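Local coordinates for Alpha/beta hydrolase fold protein (Sphaerobacter thermophilus, PDB 3R0V) that probably works as a hydrolase of the alpha/beta-hydrolase fold, its substrate not established, and is seen here with D-malate bound, at residues A[89-94]-A[109-114]; A[96-101]-A[114-119]. All blocks are in the same frame, centred on the assembly; numbering follows the deposited sequence.

Two neighbouring contacts show how one beta-alpha-beta unit is closed. Along the chain come strand 89-94, helix 96-106 and strand 111-117, the segments of the two contacts alternating. Contact 1 pairs the parallel strands side by side within the central mixed sheet; contact 2 lays the first turns of the connecting helix on the second strand. Their centres are 9 Å apart, and Leu114 belongs to both. The strand pairing continues beyond contact 1, where Ala115 N probably bonds to Val91 O and Ala115 O to Gly93 N. The same strand thus holds both its neighbour and the helix whose N-terminal end meets the bound D-malate, as befits an alpha/beta-hydrolase core.

Contact 1. Residues A[89-94]-A[109-114]; sequences AFVFGM and LPITRL
Ala89 and Val91 meet the incoming chain at Pro110, Thr112 and Arg113 through backbone bonds that a beta bulge divides. Ala89 N gives its hydrogen to Pro110 O (3.2 Å), the carbonyl of the residue at the centre of an inverse gamma turn. The Ala89 carbonyl then accepts from Thr112 N at 3.0 Å, a donor standing 42° out of the carbonyl plane. The register shifts by one residue here, the extra residue lying in 109-114, after which Val91 N donates to Arg113 O (3.0 Å), nearly in line with the carbonyl. Phe90, between these, pairs by its backbone with Pro25 and Val27 of the other neighbouring strand. Val91 CG2 packs 3.8 Å from Ile111 CG2, on the sheet face that also carries Leu114. Phe90 is turned with CG beside its backbone N (chi1 -58°), which lays the ring along the extended aliphatic part of Arg113 in the conformer described, CE1 lying 3.4 Å from Arg113 CD. The ring also stacks on Phe260. With an alanine here, the Arg113 methylenes would probably lose the ring they lie along and Phe260 its partner. Main-chain atoms thus supply the bonding, side chains the apolar cover, and parallel pairing resumes at Leu114.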
loop_
_atom_site.group_PDB
_atom_site.type_symbol
_atom_site.label_atom_id
_atom_site.label_comp_id
_atom_site.label_asym_id
_atom_site.label_seq_id
_atom_site.Cartn_x
_atom_site.Cartn_y
_atom_site.Cartn_z
ATOM N N ALA A 89 -0.396 15.377 7.204
ATOM C CA ALA A 89 0.889 14.776 6.904
ATOM C C ALA A 89 1.078 14.569 5.428
ATOM O O ALA A 89 0.111 14.522 4.666
ATOM C CB ALA A 89 1.020 13.438 7.616
ATOM N N PHE A 90 2.339 14.408 5.045
ATOM C CA PHE A 90 2.695 13.821 3.758
ATOM C C PHE A 90 2.419 12.320 3.876
ATOM O O PHE A 90 2.562 11.748 4.962
ATOM C CB PHE A 90 4.185 14.011 3.485
ATOM C CG PHE A 90 4.651 15.443 3.483
ATOM C CD1 PHE A 90 3.814 16.477 3.098
ATOM C CD2 PHE A 90 5.946 15.747 3.870
ATOM C CE1 PHE A 90 4.273 17.797 3.084
ATOM C CE2 PHE A 90 6.402 17.055 3.871
ATOM C CZ PHE A 90 5.556 18.085 3.484
ATOM N N VAL A 91 2.039 11.670 2.778
ATOM C CA VAL A 91 1.771 10.235 2.826
ATOM C C VAL A 91 2.520 9.539 1.710
ATOM O O VAL A 91 2.533 10.027 0.583
ATOM C CB VAL A 91 0.259 9.927 2.708
ATOM C CG1 VAL A 91 0.013 8.438 2.466
ATOM C CG2 VAL A 91 -0.466 10.392 3.951
ATOM N N PHE A 92 3.172 8.421 2.040
ATOM C CA PHE A 92 3.736 7.525 1.033
ATOM C C PHE A 92 3.022 6.186 1.130
ATOM O O PHE A 92 3.080 5.527 2.166
ATOM C CB PHE A 92 5.242 7.316 1.246
ATOM C CG PHE A 92 5.842 6.235 0.361
ATOM C CD1 PHE A 92 5.722 6.300 -1.017
ATOM C CD2 PHE A 92 6.509 5.151 0.918
ATOM C CE1 PHE A 92 6.261 5.306 -1.832
ATOM C CE2 PHE A 92 7.062 4.166 0.107
ATOM C CZ PHE A 92 6.938 4.250 -1.261
ATOM N N GLY A 93 2.351 5.784 0.051
ATOM C CA GLY A 93 1.617 4.528 0.036
ATOM C C GLY A 93 2.251 3.528 -0.912
ATOM O O GLY A 93 2.632 3.859 -2.039
HETATM N N MSE A 94 2.346 2.287 -0.444
HETATM C CA MSE A 94 2.980 1.217 -1.200
HETATM C C MSE A 94 1.958 0.203 -1.701
HETATM O O MSE A 94 1.166 -0.324 -0.927
HETATM C CB MSE A 94 4.016 0.510 -0.325
HETATM C CG MSE A 94 5.259 1.343 -0.053
HETATM SE SE MSE A 94 6.111 0.879 1.641
HETATM C CE MSE A 94 4.872 1.769 2.858
ATOM N N LEU A 109 -9.194 13.448 3.397
ATOM C CA LEU A 109 -8.288 13.452 4.550
ATOM C C LEU A 109 -7.207 14.517 4.381
ATOM O O LEU A 109 -6.847 14.868 3.249
ATOM C CB LEU A 109 -7.627 12.092 4.764
ATOM C CG LEU A 109 -8.505 10.931 5.246
ATOM C CD1 LEU A 109 -7.636 9.825 5.817
ATOM C CD2 LEU A 109 -9.523 11.375 6.270
ATOM N N PRO A 110 -6.669 15.019 5.509
ATOM C CA PRO A 110 -5.652 16.078 5.452
ATOM C C PRO A 110 -4.268 15.554 5.083
ATOM O O PRO A 110 -3.327 15.542 5.887
ATOM C CB PRO A 110 -5.687 16.671 6.866
ATOM C CG PRO A 110 -6.167 15.559 7.731
ATOM C CD PRO A 110 -7.140 14.768 6.882
ATOM N N ILE A 111 -4.175 15.094 3.839
ATOM C CA ILE A 111 -2.926 14.666 3.222
ATOM C C ILE A 111 -2.414 15.842 2.391
ATOM O O ILE A 111 -3.103 16.307 1.469
ATOM C CB ILE A 111 -3.169 13.429 2.322
ATOM C CG1 ILE A 111 -3.715 12.274 3.173
ATOM C CG2 ILE A 111 -1.890 13.004 1.622
ATOM C CD1 ILE A 111 -4.141 11.039 2.387
ATOM N N THR A 112 -1.221 16.333 2.719
ATOM C CA THR A 112 -0.750 17.564 2.096
ATOM C C THR A 112 0.077 17.327 0.829
ATOM O O THR A 112 0.050 18.149 -0.083
ATOM C CB THR A 112 0.020 18.427 3.090
ATOM O OG1 THR A 112 1.060 17.645 3.686
ATOM C CG2 THR A 112 -0.914 18.924 4.191
ATOM N N ARG A 113 0.799 16.205 0.777
ATOM C CA ARG A 113 1.524 15.753 -0.413
ATOM C C ARG A 113 1.403 14.237 -0.436
ATOM O O ARG A 113 1.439 13.611 0.613
ATOM C CB ARG A 113 3.002 16.140 -0.347
ATOM C CG ARG A 113 3.256 17.644 -0.278
ATOM C CD ARG A 113 4.747 17.962 -0.314
ATOM N NE ARG A 113 4.982 19.401 -0.401
ATOM C CZ ARG A 113 5.322 20.031 -1.521
ATOM N NH1 ARG A 113 5.487 19.346 -2.645
ATOM N NH2 ARG A 113 5.508 21.346 -1.513
ATOM N N LEU A 114 1.276 13.651 -1.625
ATOM C CA LEU A 114 1.055 12.206 -1.716
ATOM C C LEU A 114 2.022 11.557 -2.687
ATOM O O LEU A 114 2.113 11.993 -3.829
ATOM C CB LEU A 114 -0.376 11.940 -2.183
ATOM C CG LEU A 114 -0.750 10.474 -2.446
ATOM C CD1 LEU A 114 -0.617 9.621 -1.184
ATOM C CD2 LEU A 114 -2.163 10.382 -3.012
#

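Contact 2. Residues A[96-101]-A[114-119]; sequences SGAGLS and LAVFEP. With MLT (D-malate), chain F.
Val116 sets CG1 beside its backbone N (chi1 -67°), directed at Ala98, and Ser101, with OG anti to the carbonyl carbon, turns its hydroxyl back along the helix while CB stays against the strand. Ala98 CB makes the tightest contact: it presses on Val116 CB at 3.5 Å, closer than carbons usually approach, with Val116 CG1 at its flank and Pro119 CB 3.9 Å away. One helical turn on, Ser101 CB rests 3.8 Å from Leu114 CD1. The interface between the segments is thus apolar, and the serine hydroxyl is satisfied inside its own helix: Ser101 OG donates to Gly97 O (2.8 Å), a carbonyl that also receives Ser101 N, the two donors arriving from opposite faces of its plane. Two donors thus hold Gly97 O, and the single bond from Ser101 OG settles the rotation of the hydroxyl, leaving CB for Leu114.

The other side of the helix start serves the ligand. Ser96 N donates to D-malate O1 at 2.9 Å along a nearly straight N-H path (167°), and Ala32 N also bonds the ligand. Ser96 OG, meanwhile, is hydrogen-bonded to Asp188. Two such backbone amides are consistent with the oxyanion hole of this fold, and the sequence around Gly93, Ser95 and Gly97 with a nucleophile elbow.

Helix 96-101 runs nearly antiparallel to strand 114-117, at 150° with axes 7.4 Å apart. The strand lies between 89-94 and 209-213 in the sheet, where Val116 also touches Val211, while Ala115 packs on helix 249-260.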
loop_
_atom_site.group_PDB
_atom_site.type_symbol
_atom_site.label_atom_id
_atom_site.label_comp_id
_atom_site.label_asym_id
_atom_site.label_seq_id
_atom_site.Cartn_x
_atom_site.Cartn_y
_atom_site.Cartn_z
ATOM N N SER A 96 -1.010 -1.878 -2.724
ATOM C CA SER A 96 -2.413 -1.645 -2.411
ATOM C C SER A 96 -2.589 -0.535 -1.358
ATOM O O SER A 96 -3.651 0.082 -1.282
ATOM C CB SER A 96 -3.113 -2.941 -1.989
ATOM O OG SER A 96 -2.579 -3.426 -0.783
ATOM N N GLY A 97 -1.544 -0.261 -0.578
ATOM C CA GLY A 97 -1.565 0.860 0.350
ATOM C C GLY A 97 -1.613 2.182 -0.396
ATOM O O GLY A 97 -2.111 3.182 0.136
ATOM N N ALA A 98 -1.107 2.193 -1.629
ATOM C CA ALA A 98 -1.238 3.366 -2.495
ATOM C C ALA A 98 -2.690 3.560 -2.912
ATOM O O ALA A 98 -3.171 4.680 -2.985
ATOM C CB ALA A 98 -0.343 3.235 -3.724
ATOM N N GLY A 99 -3.398 2.463 -3.182
ATOM C CA GLY A 99 -4.818 2.547 -3.484
ATOM C C GLY A 99 -5.568 3.141 -2.308
ATOM O O GLY A 99 -6.397 4.039 -2.466
ATOM N N LEU A 100 -5.281 2.644 -1.113
ATOM C CA LEU A 100 -5.928 3.139 0.088
ATOM C C LEU A 100 -5.632 4.627 0.287
ATOM O O LEU A 100 -6.527 5.407 0.635
ATOM C CB LEU A 100 -5.466 2.325 1.302
ATOM C CG LEU A 100 -5.977 2.730 2.683
ATOM C CD1 LEU A 100 -7.488 2.682 2.735
ATOM C CD2 LEU A 100 -5.361 1.812 3.733
ATOM N N SER A 101 -4.380 5.011 0.067
ATOM C CA SER A 101 -3.969 6.405 0.225
ATOM C C SER A 101 -4.666 7.322 -0.772
ATOM O O SER A 101 -5.075 8.440 -0.409
ATOM C CB SER A 101 -2.453 6.545 0.117
ATOM O OG SER A 101 -1.807 5.798 1.130
ATOM N N LEU A 114 1.276 13.651 -1.625
ATOM C CA LEU A 114 1.055 12.206 -1.716
ATOM C C LEU A 114 2.022 11.557 -2.687
ATOM O O LEU A 114 2.113 11.993 -3.829
ATOM C CB LEU A 114 -0.376 11.940 -2.183
ATOM C CG LEU A 114 -0.750 10.474 -2.446
ATOM C CD1 LEU A 114 -0.617 9.621 -1.184
ATOM C CD2 LEU A 114 -2.163 10.382 -3.012
ATOM N N ALA A 115 2.724 10.509 -2.239
ATOM C CA ALA A 115 3.568 9.711 -3.113
ATOM C C ALA A 115 3.060 8.284 -3.062
ATOM O O ALA A 115 2.719 7.765 -1.992
ATOM C CB ALA A 115 5.016 9.779 -2.660
ATOM N N VAL A 116 2.991 7.653 -4.230
ATOM C CA VAL A 116 2.521 6.272 -4.320
ATOM C C VAL A 116 3.457 5.434 -5.183
ATOM O O VAL A 116 3.942 5.892 -6.220
ATOM C CB VAL A 116 1.079 6.203 -4.874
ATOM C CG1 VAL A 116 0.085 6.813 -3.888
ATOM C CG2 VAL A 116 0.980 6.886 -6.250
ATOM N N PHE A 117 3.719 4.211 -4.737
ATOM C CA PHE A 117 4.579 3.297 -5.474
ATOM C C PHE A 117 3.772 2.104 -5.983
ATOM O O PHE A 117 3.147 1.372 -5.202
ATOM C CB PHE A 117 5.713 2.806 -4.573
ATOM C CG PHE A 117 6.618 1.788 -5.214
ATOM C CD1 PHE A 117 7.616 2.182 -6.090
ATOM C CD2 PHE A 117 6.478 0.439 -4.917
ATOM C CE1 PHE A 117 8.460 1.244 -6.676
ATOM C CE2 PHE A 117 7.327 -0.508 -5.497
ATOM C CZ PHE A 117 8.314 -0.102 -6.372
ATOM N N GLU A 118 3.802 1.919 -7.301
ATOM C CA GLU A 118 3.180 0.757 -7.954
ATOM C C GLU A 118 1.755 0.451 -7.479
ATOM O O GLU A 118 1.444 -0.678 -7.113
ATOM C CB GLU A 118 4.069 -0.494 -7.825
ATOM C CG GLU A 118 5.454 -0.305 -8.445
ATOM C CD GLU A 118 6.279 -1.577 -8.499
ATOM O OE1 GLU A 118 5.949 -2.561 -7.800
ATOM O OE2 GLU A 118 7.272 -1.591 -9.253
ATOM N N PRO A 119 0.867 1.450 -7.498
ATOM C CA PRO A 119 -0.541 1.142 -7.220
ATOM C C PRO A 119 -1.065 0.101 -8.222
ATOM O O PRO A 119 -0.972 0.327 -9.430
ATOM C CB PRO A 119 -1.243 2.495 -7.416
ATOM C CG PRO A 119 -0.302 3.317 -8.212
ATOM C CD PRO A 119 1.082 2.854 -7.885
HETATM C C1 MLT F . -0.090 -5.270 -3.318
HETATM O O1 MLT F . -0.155 -4.593 -2.240
HETATM O O2 MLT F . -0.783 -5.001 -4.298
HETATM C C2 MLT F . 0.890 -6.410 -3.364
HETATM O O3 MLT F . 1.771 -6.337 -2.261
HETATM C C3 MLT F . 1.665 -6.403 -4.674
HETATM C C4 MLT F . 2.886 -7.290 -4.565
HETATM O O4 MLT F . 3.255 -7.760 -3.466
HETATM O O5 MLT F . 3.551 -7.568 -5.584
#